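Local coordinates for protein rutinosidase (Aspergillus niger, PDB 6I1A) that hydrolyses beta-glycosidic bonds as a secreted family 5 glycosidase, releasing rutinose from glycosides such as rutin and probably also acting on 1,3-beta-glucans, at residues A286-K291 and E326-F331; W304-T309 and R319-G324; G29-E34 and A115-I120; L91-T96 and M130-D135. All blocks are in the same frame, centred on the assembly; numbering follows the deposited sequence. Where two conformers were deposited one is given.

Contact 1. Residues A286-K291 and E326-F331; sequences ADAREK and ETWSSF. With EDO (1,2-ethanediol), chain Q; EDO (1,2-ethanediol), chain P.
The carbonyl oxygen of Thr327 takes two backbone bonds, from Ser330 N and from Phe331 N (3.1 Å from Phe331 N to Thr327 O), and Thr327 and Phe331, linked by the second of these, both touch Ala288. The contact joins helices 280-290 and 317-331, neighbours in the outer layer of the (beta/alpha)8 barrel. Over the segments their axes run almost parallel, at 6°, and 9.8 Å apart. That spacing is bridged by the small CB of Ala288, which points into the groove between Thr327, Trp328 and Phe331. Thr327 turns its methyl branch toward it by holding CG2 anti to the backbone N, with chi1 at -58° for OG1, which bonds to Ala323 O. Trp328 offers the edge of its six-membered ring to Asp287 CB, 3.9 Å from CH2. The Asp287 carboxylate has its own partners: OD1 takes Lys291 NZ at 2.8 Å, in a salt bridge, and OD2 bonds to Tyr269 OH. Ser330 OG shares a 2.6 Å hydrogen bond with O1 of an ethanediol, probably from the crystallisation liquor. Arg289 forms a salt bridge with Glu290 of the second subunit. The tightest carbon pair is Ala288 CB to Thr327 CG2, 3.4 Å.

Contact 2. Residues W304-T309 and R319-G324; sequences WAIQAT and RNVLAG
Ile306 reaches from strand 299-308 to helix 317-331, the beta-alpha step that follows it in the barrel, and its atoms can be traced outward. From CB, which points toward the helix, one branch is the methyl, Ile306 CG2, 3.9 Å from Val321 N; it also touches the CB of Asn320, so it rests on the backbone where these two residues join. The other branch, CG1, stands between the backbone N and the carbonyl carbon (chi1 64°), and from there Ile306 CD1 runs on to Val321 CG2 at 4.0 Å. The two side chains cross obliquely, with CG2 of Val321 lying beside both branches of Ile306. Two residues earlier, Trp304 sends its ring to the same helix one turn further on. Trp304 CH2 lies 3.6 Å from Val321 O, which is close to the ring plane, and 3.6 Å from the CA of Gly324, a residue with no side chain to come between. Trp328 and Tyr337 meet the same indole edge-to-face. Strand and helix segments cross at 143°, their axes 8.6 Å apart. The amide of Asn320 has partners outside the strand: OD1 accepts from Arg319 NH1 at 2.8 Å with an N-H...O angle of 148°, and ND2 bonds to Ser277 O. Arg319 in turn pairs with Glu278. With that amide engaged by Arg319 and Ser277, the contact between strand and helix is mainly apolar, with a ring edge beside a backbone carbonyl.

Contact 3. Residues G29-E34 and A115-I120; sequences GWLEQE and AYLKEI
This is a buried aromatic and aliphatic contact between a loop and a helix of the (beta/alpha)8 barrel: residues 29-34 follow the first strand, 22-26, and meet helix 113-128, the helix after strand 90-95. Two neighbouring loop residues do the work. In Trp30, CG stands anti to the backbone N (chi1 175°), which carries the indole outward until its far corner meets the helix. Trp30 CH2 comes within 3.6 Å of Ile120 CG1, and the two side chains run past each other in opposite directions. Beside it, Trp30 CZ2 touches the CB of Tyr116 at 4.0 Å. The same ring edge approaches Tyr116 O, near the ring plane and 3.8 Å from Trp30 CH2; that oxygen is already the acceptor of the helical bond from Ile120 N, so the indole borders a satisfied carbonyl. The polar end of Trp30 is settled as well, since NE1 bonds to Tyr71 O. Leu31 covers one face of the Trp30 ring, its CD2 3.8 Å above the plane and over the centre, while CD1 continues to Leu117 and crosses its side chain at about a right angle. Bonds inside the loop fix the backbone that presents these groups. Gly29 N points almost straight at Glu32 OE1 (2.9 Å, 176°), and Gln33 NE2 donates to Trp30 O from well above the carbonyl plane. Leucine meets leucine at 4.1 Å, from Leu31 CD1 to Leu117 CD1.

Contact 4. Residues L91-T96 and M130-D135; sequences LRIPTT and MHIIID
Strands 90-95 and 131-136 are the two strands of a beta-alpha-beta unit, consecutive parallel staves of the (beta/alpha)8 barrel. Their segment axes approach to 4.7 Å at 19°. The ladder alternates between strands: Leu91 N to His131 O (2.9 Å), Ile133 N to Leu91 O, Ile93 N to Ile133 O, Asp135 N to Ile93 O and Thr95 N to Asp135 O (2.8 Å). Asp135 O is gripped twice, because Thr95 OG1 also donates to it at 2.9 Å, from above the carbonyl plane; chi1 of 67° swings that hydroxyl over. On the face carrying Arg92 and Asp135, the carboxylate lies stacked on the guanidinium, the planes 18° apart. OD2 of Asp135 is 3.4 Å from NH2 of Arg92, but over the face of the group, so the attraction is of charges alone; the N-H groups of Arg92 serve Glu190, Glu303, Asp264, Asn26 and Asn193, and Asp135 OD2 is hydrogen-bonded to His137 ND1. The opposite face carries Leu91, Ile93 and Ile132, and Ile93 CD1 meets Ile132 CG2 at 3.8 Å. Met130, just before the strand, packs on Leu91, its SD 3.7 Å from Leu91 CG. Helix 113-128 covers this apolar face through Leu117, Ala124 and Ile125, with helix 77-85 beside Leu91 and Met130, while strands 22-26 and 187-190 continue the sheet on either side.

The four contacts form two touching pairs. Contacts 1 and 2 share helix 317-331, their centres about 13 Å apart, and are joined where Trp328 NE1 meets Trp304 CD2 at 3.3 Å. Contacts 3 and 4 lie closer, about 9 Å between centres: Leu117 CD1 packs on Thr95 CG2 at 3.6 Å, so the helix linking the two strands of contact 4 also packs against the loop of contact 3. Contacts 1 and 3 have centres about 29 Å apart. Contacts 2 and 4 approach to about 7 Å between nearest atoms. As in other family 5 barrels, the active site probably lies at the C-terminal strand ends, the side where strand 90-95 ends and residues 29-34 follow strand 22-26.

Contact 1. Residues A286-K291 and E326-F331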
# COMPACT_ATOMS: atom_id res chain seq x y z
N ALA A 286 -0.47 2.16 -11.62
CA ALA A 286 -0.89 1.23 -10.56
C ALA A 286 -2.16 1.75 -9.86
O ALA A 286 -3.15 1.00 -9.63
CB ALA A 286 0.24 0.99 -9.57
N ASP A 287 -2.19 3.03 -9.54
CA ASP A 287 -3.36 3.64 -8.91
C ASP A 287 -4.55 3.51 -9.84
O ASP A 287 -5.67 3.19 -9.41
CB ASP A 287 -3.08 5.10 -8.55
CG ASP A 287 -2.18 5.29 -7.35
OD1 ASP A 287 -1.99 4.32 -6.56
OD2 ASP A 287 -1.70 6.41 -7.17
N ALA A 288 -4.38 3.84 -11.11
CA ALA A 288 -5.51 3.81 -12.02
C ALA A 288 -6.03 2.38 -12.19
O ALA A 288 -7.27 2.14 -12.29
CB ALA A 288 -5.17 4.36 -13.40
N ARG A 289 -5.14 1.41 -12.34
CA ARG A 289 -5.54 0.01 -12.57
C ARG A 289 -6.24 -0.58 -11.37
O ARG A 289 -7.21 -1.38 -11.57
CB ARG A 289 -4.37 -0.87 -12.95
CG ARG A 289 -3.84 -0.56 -14.34
CD ARG A 289 -2.90 -1.60 -14.90
NE ARG A 289 -1.66 -1.68 -14.13
CZ ARG A 289 -0.52 -2.08 -14.63
NH1 ARG A 289 -0.42 -2.48 -15.87
NH2 ARG A 289 0.56 -2.09 -13.86
N GLU A 290 -5.83 -0.23 -10.14
CA GLU A 290 -6.34 -0.95 -8.94
C GLU A 290 -7.28 -0.10 -8.12
O GLU A 290 -7.93 -0.70 -7.21
CB GLU A 290 -5.17 -1.39 -8.06
CG GLU A 290 -4.03 -2.04 -8.80
CD GLU A 290 -4.37 -3.22 -9.69
OE1 GLU A 290 -5.46 -3.83 -9.57
OE2 GLU A 290 -3.52 -3.57 -10.58
N LYS A 291 -7.37 1.22 -8.32
CA LYS A 291 -8.09 2.11 -7.39
C LYS A 291 -9.15 2.91 -8.15
O LYS A 291 -9.39 4.08 -7.75
CB LYS A 291 -7.12 3.03 -6.63
CG LYS A 291 -6.01 2.27 -5.93
CD LYS A 291 -4.97 3.17 -5.25
CE LYS A 291 -3.82 2.38 -4.70
NZ LYS A 291 -2.72 3.21 -4.13
N GLU A 326 -3.32 11.73 -19.00
CA GLU A 326 -3.78 10.71 -19.96
C GLU A 326 -4.35 9.48 -19.23
O GLU A 326 -5.38 8.90 -19.64
CB GLU A 326 -2.66 10.25 -20.91
CG GLU A 326 -2.30 11.25 -21.98
CD GLU A 326 -1.07 10.87 -22.78
OE1 GLU A 326 -0.48 11.82 -23.37
OE2 GLU A 326 -0.62 9.65 -22.67
N THR A 327 -3.71 9.10 -18.12
CA THR A 327 -4.12 7.90 -17.36
C THR A 327 -5.46 8.19 -16.68
O THR A 327 -6.35 7.36 -16.77
CB THR A 327 -3.03 7.53 -16.38
OG1 THR A 327 -1.78 7.29 -17.04
CG2 THR A 327 -3.41 6.27 -15.62
N TRP A 328 -5.56 9.28 -15.97
CA TRP A 328 -6.81 9.53 -15.23
C TRP A 328 -7.98 9.70 -16.18
O TRP A 328 -9.15 9.39 -15.77
CB TRP A 328 -6.70 10.74 -14.33
CG TRP A 328 -5.53 10.80 -13.40
CD1 TRP A 328 -4.70 11.86 -13.21
CD2 TRP A 328 -4.96 9.75 -12.59
NE1 TRP A 328 -3.74 11.59 -12.31
CE2 TRP A 328 -3.86 10.29 -11.88
CE3 TRP A 328 -5.31 8.43 -12.30
CZ2 TRP A 328 -3.11 9.58 -10.93
CZ3 TRP A 328 -4.56 7.72 -11.38
CH2 TRP A 328 -3.47 8.27 -10.71
N SER A 329 -7.79 10.24 -17.40
CA SER A 329 -8.95 10.45 -18.29
C SER A 329 -9.31 9.18 -19.08
O SER A 329 -10.41 9.20 -19.71
CB SER A 329 -8.73 11.66 -19.15
OG SER A 329 -7.61 11.45 -19.96
N SER A 330 -8.47 8.19 -19.05
CA SER A 330 -8.72 6.89 -19.73
C SER A 330 -9.42 5.92 -18.80
O SER A 330 -10.46 5.35 -19.19
CB SER A 330 -7.50 6.31 -20.30
OG SER A 330 -7.87 5.20 -21.11
N PHE A 331 -8.94 5.80 -17.58
CA PHE A 331 -9.48 4.81 -16.62
C PHE A 331 -10.50 5.44 -15.68
O PHE A 331 -11.12 4.64 -14.88
CB PHE A 331 -8.36 4.16 -15.84
CG PHE A 331 -7.45 3.37 -16.74
CD1 PHE A 331 -7.92 2.24 -17.38
CD2 PHE A 331 -6.14 3.75 -16.92
CE1 PHE A 331 -7.08 1.56 -18.26
CE2 PHE A 331 -5.32 3.05 -17.78
CZ PHE A 331 -5.79 1.95 -18.41
C1 EDO Q . -4.39 4.71 -21.32
O1 EDO Q . -5.46 5.05 -22.17
C2 EDO Q . -3.65 5.84 -20.75
O2 EDO Q . -2.89 6.49 -21.76
C1 EDO P . -7.23 -3.64 -5.32
O1 EDO P . -7.91 -3.40 -6.58
C2 EDO P . -8.13 -4.42 -4.43
O2 EDO P . -9.52 -4.08 -4.57

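Contact 2. Residues W304-T309 and R319-G324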
# COMPACT_ATOMS: atom_id res chain seq x y z
N TRP A 304 -4.24 15.29 -7.17
CA TRP A 304 -2.98 14.57 -7.46
C TRP A 304 -1.91 15.60 -7.73
O TRP A 304 -2.20 16.78 -7.99
CB TRP A 304 -3.13 13.58 -8.63
CG TRP A 304 -3.21 14.25 -9.97
CD1 TRP A 304 -4.19 15.04 -10.49
CD2 TRP A 304 -2.18 14.18 -10.99
NE1 TRP A 304 -3.87 15.42 -11.77
CE2 TRP A 304 -2.64 14.92 -12.10
CE3 TRP A 304 -0.93 13.54 -11.05
CZ2 TRP A 304 -1.89 14.99 -13.28
CZ3 TRP A 304 -0.20 13.61 -12.22
CH2 TRP A 304 -0.70 14.35 -13.28
N ALA A 305 -0.65 15.16 -7.66
CA ALA A 305 0.50 15.98 -8.01
C ALA A 305 1.65 15.06 -8.35
O ALA A 305 1.64 13.92 -7.97
CB ALA A 305 0.83 16.97 -6.93
N ILE A 306 2.68 15.61 -9.01
CA ILE A 306 3.82 14.79 -9.55
C ILE A 306 5.00 14.69 -8.61
O ILE A 306 5.96 13.98 -9.01
CB ILE A 306 4.26 15.30 -10.93
CG1 ILE A 306 4.81 16.71 -10.87
CG2 ILE A 306 3.18 15.12 -11.93
CD1 ILE A 306 5.65 17.04 -12.13
N GLN A 307 5.05 15.32 -7.44
CA GLN A 307 6.22 15.15 -6.57
C GLN A 307 6.34 13.70 -6.14
O GLN A 307 5.36 13.08 -5.63
CB GLN A 307 6.17 16.06 -5.36
CG GLN A 307 7.43 15.90 -4.49
CD GLN A 307 7.42 16.66 -3.20
OE1 GLN A 307 6.71 17.67 -3.04
NE2 GLN A 307 8.22 16.21 -2.25
N ALA A 308 7.53 13.13 -6.37
CA ALA A 308 7.90 11.78 -5.88
C ALA A 308 8.58 11.81 -4.51
O ALA A 308 8.97 12.87 -4.00
CB ALA A 308 8.80 11.15 -6.92
N THR A 309 8.71 10.64 -3.88
CA THR A 309 9.35 10.55 -2.56
C THR A 309 10.86 10.75 -2.69
O THR A 309 11.44 11.44 -1.83
CB THR A 309 8.99 9.22 -1.90
OG1 THR A 309 7.57 9.17 -1.68
CG2 THR A 309 9.70 9.08 -0.57
N ARG A 319 6.67 15.23 -18.94
CA ARG A 319 6.33 13.81 -19.22
C ARG A 319 5.40 13.28 -18.12
O ARG A 319 4.41 12.61 -18.46
CB ARG A 319 7.61 12.98 -19.30
CG ARG A 319 7.39 11.48 -19.41
CD ARG A 319 7.50 10.80 -18.05
NE ARG A 319 8.37 9.65 -18.12
CZ ARG A 319 9.00 9.09 -17.10
NH1 ARG A 319 8.86 9.59 -15.88
NH2 ARG A 319 9.77 8.04 -17.29
N ASN A 320 5.70 13.60 -16.86
CA ASN A 320 4.92 13.11 -15.68
C ASN A 320 3.52 13.73 -15.64
O ASN A 320 2.56 12.99 -15.39
CB ASN A 320 5.72 13.28 -14.39
CG ASN A 320 6.82 12.25 -14.27
OD1 ASN A 320 6.74 11.18 -14.86
ND2 ASN A 320 7.85 12.56 -13.50
N VAL A 321 3.40 15.04 -15.85
CA VAL A 321 2.04 15.67 -15.84
C VAL A 321 1.21 15.08 -16.96
O VAL A 321 0.03 14.70 -16.77
CB VAL A 321 2.08 17.20 -15.97
CG1 VAL A 321 0.68 17.80 -16.08
CG2 VAL A 321 2.80 17.82 -14.85
N LEU A 322 1.77 14.99 -18.19
CA LEU A 322 1.00 14.47 -19.31
C LEU A 322 0.64 12.99 -19.12
O LEU A 322 -0.48 12.58 -19.47
CB LEU A 322 1.77 14.69 -20.62
CG LEU A 322 1.95 16.15 -21.02
CD1 LEU A 322 2.75 16.22 -22.32
CD2 LEU A 322 0.64 16.87 -21.19
N ALA A 323 1.56 12.20 -18.54
CA ALA A 323 1.28 10.78 -18.26
C ALA A 323 0.07 10.67 -17.31
O ALA A 323 -0.83 9.85 -17.48
CB ALA A 323 2.49 10.07 -17.71
N GLY A 324 0.08 11.46 -16.27
CA GLY A 324 -1.03 11.41 -15.32
C GLY A 324 -2.30 11.85 -15.96
O GLY A 324 -3.36 11.18 -15.81

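Contact 3. Residues G29-E34 and A115-I120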
# COMPACT_ATOMS: atom_id res chain seq x y z
N GLY A 29 -5.56 26.69 -1.29
CA GLY A 29 -4.78 27.73 -0.64
C GLY A 29 -5.38 29.09 -0.81
O GLY A 29 -4.71 30.09 -0.51
N TRP A 30 -6.63 29.16 -1.23
CA TRP A 30 -7.33 30.44 -1.58
C TRP A 30 -8.36 30.74 -0.49
O TRP A 30 -8.18 31.72 0.27
CB TRP A 30 -7.93 30.35 -2.95
CG TRP A 30 -8.76 31.53 -3.35
CD1 TRP A 30 -8.54 32.87 -3.09
CD2 TRP A 30 -9.96 31.50 -4.14
NE1 TRP A 30 -9.52 33.64 -3.65
CE2 TRP A 30 -10.41 32.83 -4.31
CE3 TRP A 30 -10.70 30.47 -4.72
CZ2 TRP A 30 -11.55 33.11 -5.06
CZ3 TRP A 30 -11.84 30.78 -5.41
CH2 TRP A 30 -12.25 32.07 -5.61
N LEU A 31 -9.37 29.90 -0.39
CA LEU A 31 -10.42 30.02 0.64
C LEU A 31 -10.15 29.12 1.86
O LEU A 31 -10.87 29.24 2.86
CB LEU A 31 -11.79 29.74 0.02
CG LEU A 31 -12.11 30.59 -1.20
CD1 LEU A 31 -13.49 30.28 -1.78
CD2 LEU A 31 -11.99 32.10 -0.88
N GLU A 32 -9.13 28.27 1.80
CA GLU A 32 -8.62 27.51 2.94
C GLU A 32 -7.10 27.63 2.92
O GLU A 32 -6.55 27.56 1.78
CB GLU A 32 -9.09 26.06 2.87
CG GLU A 32 -8.79 25.29 1.58
CD GLU A 32 -7.42 24.67 1.44
OE1 GLU A 32 -6.92 24.64 0.32
OE2 GLU A 32 -6.91 24.13 2.45
N GLN A 33 -6.48 27.74 4.07
CA GLN A 33 -5.03 28.12 4.10
C GLN A 33 -4.22 26.93 4.59
O GLN A 33 -4.63 26.23 5.52
CB GLN A 33 -4.80 29.32 5.04
CG GLN A 33 -5.77 30.47 4.79
CD GLN A 33 -5.84 30.91 3.36
OE1 GLN A 33 -4.84 30.93 2.60
NE2 GLN A 33 -7.02 31.31 2.92
N GLU A 34 -3.01 26.75 3.99
CA GLU A 34 -2.08 25.71 4.42
C GLU A 34 -0.64 26.25 4.33
O GLU A 34 -0.34 26.93 3.37
CB GLU A 34 -2.19 24.47 3.51
CG GLU A 34 -3.61 23.90 3.46
CD GLU A 34 -3.76 22.74 2.48
OE1 GLU A 34 -2.77 21.96 2.36
OE2 GLU A 34 -4.79 22.65 1.83
N ALA A 115 -18.77 35.27 -1.65
CA ALA A 115 -18.86 36.35 -2.65
C ALA A 115 -17.71 36.20 -3.65
O ALA A 115 -17.93 36.35 -4.87
CB ALA A 115 -18.81 37.71 -1.99
N TYR A 116 -16.52 35.92 -3.16
CA TYR A 116 -15.37 35.72 -4.08
C TYR A 116 -15.56 34.44 -4.88
O TYR A 116 -15.21 34.39 -6.07
CB TYR A 116 -14.07 35.74 -3.29
CG TYR A 116 -13.73 37.09 -2.71
CD1 TYR A 116 -13.37 38.13 -3.55
CD2 TYR A 116 -13.81 37.31 -1.36
CE1 TYR A 116 -13.10 39.39 -3.04
CE2 TYR A 116 -13.53 38.57 -0.83
CZ TYR A 116 -13.18 39.61 -1.69
OH TYR A 116 -12.93 40.88 -1.21
N LEU A 117 -16.07 33.39 -4.24
CA LEU A 117 -16.35 32.13 -4.93
C LEU A 117 -17.33 32.40 -6.08
O LEU A 117 -17.13 31.92 -7.22
CB LEU A 117 -16.92 31.12 -3.91
CG LEU A 117 -16.76 29.67 -4.39
CD1 LEU A 117 -16.95 28.70 -3.20
CD2 LEU A 117 -17.72 29.35 -5.50
N LYS A 118 -18.42 33.12 -5.82
CA LYS A 118 -19.40 33.44 -6.86
C LYS A 118 -18.79 34.29 -8.01
O LYS A 118 -19.06 33.96 -9.17
CB LYS A 118 -20.52 34.20 -6.20
CG LYS A 118 -21.58 34.57 -7.24
CD LYS A 118 -22.87 35.15 -6.65
CE LYS A 118 -23.79 35.66 -7.74
NZ LYS A 118 -24.15 34.60 -8.72
N GLU A 119 -17.95 35.27 -7.68
CA GLU A 119 -17.35 36.12 -8.77
C GLU A 119 -16.52 35.23 -9.71
O GLU A 119 -16.67 35.30 -10.97
CB GLU A 119 -16.47 37.22 -8.19
CG GLU A 119 -16.08 38.17 -9.30
CD GLU A 119 -14.78 38.92 -9.16
OE1 GLU A 119 -13.70 38.26 -9.22
OE2 GLU A 119 -14.85 40.18 -9.10
N ILE A 120 -15.70 34.35 -9.12
CA ILE A 120 -14.81 33.51 -9.96
C ILE A 120 -15.62 32.43 -10.67
O ILE A 120 -15.39 32.13 -11.85
CB ILE A 120 -13.70 32.90 -9.07
CG1 ILE A 120 -12.76 34.02 -8.57
CG2 ILE A 120 -12.99 31.76 -9.82
CD1 ILE A 120 -12.09 34.88 -9.62

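Contact 4. Residues L91-T96 and M130-D135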
# COMPACT_ATOMS: atom_id res chain seq x y z
N LEU A 91 -13.10 23.34 -12.30
CA LEU A 91 -12.49 23.97 -11.13
C LEU A 91 -12.98 23.27 -9.90
O LEU A 91 -14.20 23.24 -9.67
CB LEU A 91 -12.79 25.47 -11.04
CG LEU A 91 -12.39 26.33 -12.25
CD1 LEU A 91 -12.91 27.74 -12.13
CD2 LEU A 91 -10.90 26.32 -12.45
N ARG A 92 -12.09 22.70 -9.12
CA ARG A 92 -12.45 22.18 -7.79
C ARG A 92 -12.06 23.24 -6.79
O ARG A 92 -10.90 23.73 -6.79
CB ARG A 92 -11.73 20.88 -7.50
CG ARG A 92 -12.02 20.34 -6.10
CD ARG A 92 -11.62 18.90 -5.94
NE ARG A 92 -11.89 18.27 -4.65
CZ ARG A 92 -11.07 18.18 -3.62
NH1 ARG A 92 -9.86 18.75 -3.63
NH2 ARG A 92 -11.45 17.45 -2.57
N ILE A 93 -12.99 23.68 -5.95
CA ILE A 93 -12.82 24.82 -5.06
C ILE A 93 -12.97 24.41 -3.61
O ILE A 93 -14.12 24.30 -3.09
CB ILE A 93 -13.73 26.02 -5.43
CG1 ILE A 93 -13.70 26.33 -6.91
CG2 ILE A 93 -13.33 27.18 -4.56
CD1 ILE A 93 -14.54 27.50 -7.35
N PRO A 94 -11.87 24.14 -2.89
CA PRO A 94 -11.90 23.82 -1.47
C PRO A 94 -12.29 25.07 -0.67
O PRO A 94 -11.74 26.15 -0.86
CB PRO A 94 -10.47 23.38 -1.14
CG PRO A 94 -9.93 22.95 -2.47
CD PRO A 94 -10.52 23.93 -3.47
N THR A 95 -13.25 24.88 0.24
CA THR A 95 -13.71 25.93 1.15
C THR A 95 -13.63 25.40 2.58
O THR A 95 -13.74 24.18 2.82
CB THR A 95 -15.14 26.35 0.81
OG1 THR A 95 -16.11 25.32 1.05
CG2 THR A 95 -15.30 26.82 -0.62
N THR A 96 -13.48 26.32 3.54
CA THR A 96 -13.70 25.92 4.95
C THR A 96 -15.22 25.92 5.21
O THR A 96 -15.97 26.63 4.54
CB THR A 96 -13.01 26.82 5.95
OG1 THR A 96 -13.69 28.08 5.96
CG2 THR A 96 -11.54 27.03 5.61
N MET A 130 -16.97 26.26 -17.76
CA MET A 130 -16.30 25.31 -16.83
C MET A 130 -17.34 24.69 -15.87
O MET A 130 -18.35 25.37 -15.55
CB MET A 130 -15.21 25.98 -16.01
CG MET A 130 -14.05 26.49 -16.90
SD MET A 130 -12.62 26.83 -15.90
CE MET A 130 -11.55 27.61 -17.13
N HIS A 131 -17.04 23.47 -15.41
CA HIS A 131 -17.83 22.81 -14.32
C HIS A 131 -17.17 23.13 -12.99
O HIS A 131 -15.93 23.17 -12.97
CB HIS A 131 -17.97 21.31 -14.57
CG HIS A 131 -19.01 20.63 -13.71
ND1 HIS A 131 -20.35 20.80 -13.91
CD2 HIS A 131 -18.87 19.91 -12.55
CE1 HIS A 131 -21.01 20.12 -12.97
NE2 HIS A 131 -20.15 19.61 -12.13
N ILE A 132 -17.94 23.37 -11.95
CA ILE A 132 -17.46 23.80 -10.64
C ILE A 132 -17.75 22.70 -9.64
O ILE A 132 -18.94 22.38 -9.43
CB ILE A 132 -18.08 25.13 -10.21
CG1 ILE A 132 -18.01 26.21 -11.29
CG2 ILE A 132 -17.47 25.59 -8.93
CD1 ILE A 132 -16.59 26.69 -11.63
N ILE A 133 -16.75 22.23 -8.93
CA ILE A 133 -16.94 21.35 -7.76
C ILE A 133 -16.77 22.18 -6.49
O ILE A 133 -15.69 22.74 -6.28
CB ILE A 133 -15.96 20.19 -7.72
CG1 ILE A 133 -16.09 19.31 -8.96
CG2 ILE A 133 -16.07 19.36 -6.43
CD1 ILE A 133 -14.87 18.46 -9.23
N ILE A 134 -17.83 22.33 -5.67
CA ILE A 134 -17.74 23.04 -4.40
C ILE A 134 -17.45 22.01 -3.30
O ILE A 134 -18.27 21.08 -3.09
CB ILE A 134 -18.98 23.89 -4.07
CG1 ILE A 134 -19.26 24.93 -5.15
CG2 ILE A 134 -18.81 24.50 -2.69
CD1 ILE A 134 -20.59 25.64 -4.95
N ASP A 135 -16.28 22.10 -2.68
CA ASP A 135 -15.83 21.14 -1.67
C ASP A 135 -15.85 21.79 -0.29
O ASP A 135 -15.17 22.82 -0.08
CB ASP A 135 -14.42 20.70 -2.10
CG ASP A 135 -13.55 20.17 -1.00
OD1 ASP A 135 -14.00 19.50 -0.05
OD2 ASP A 135 -12.30 20.38 -1.17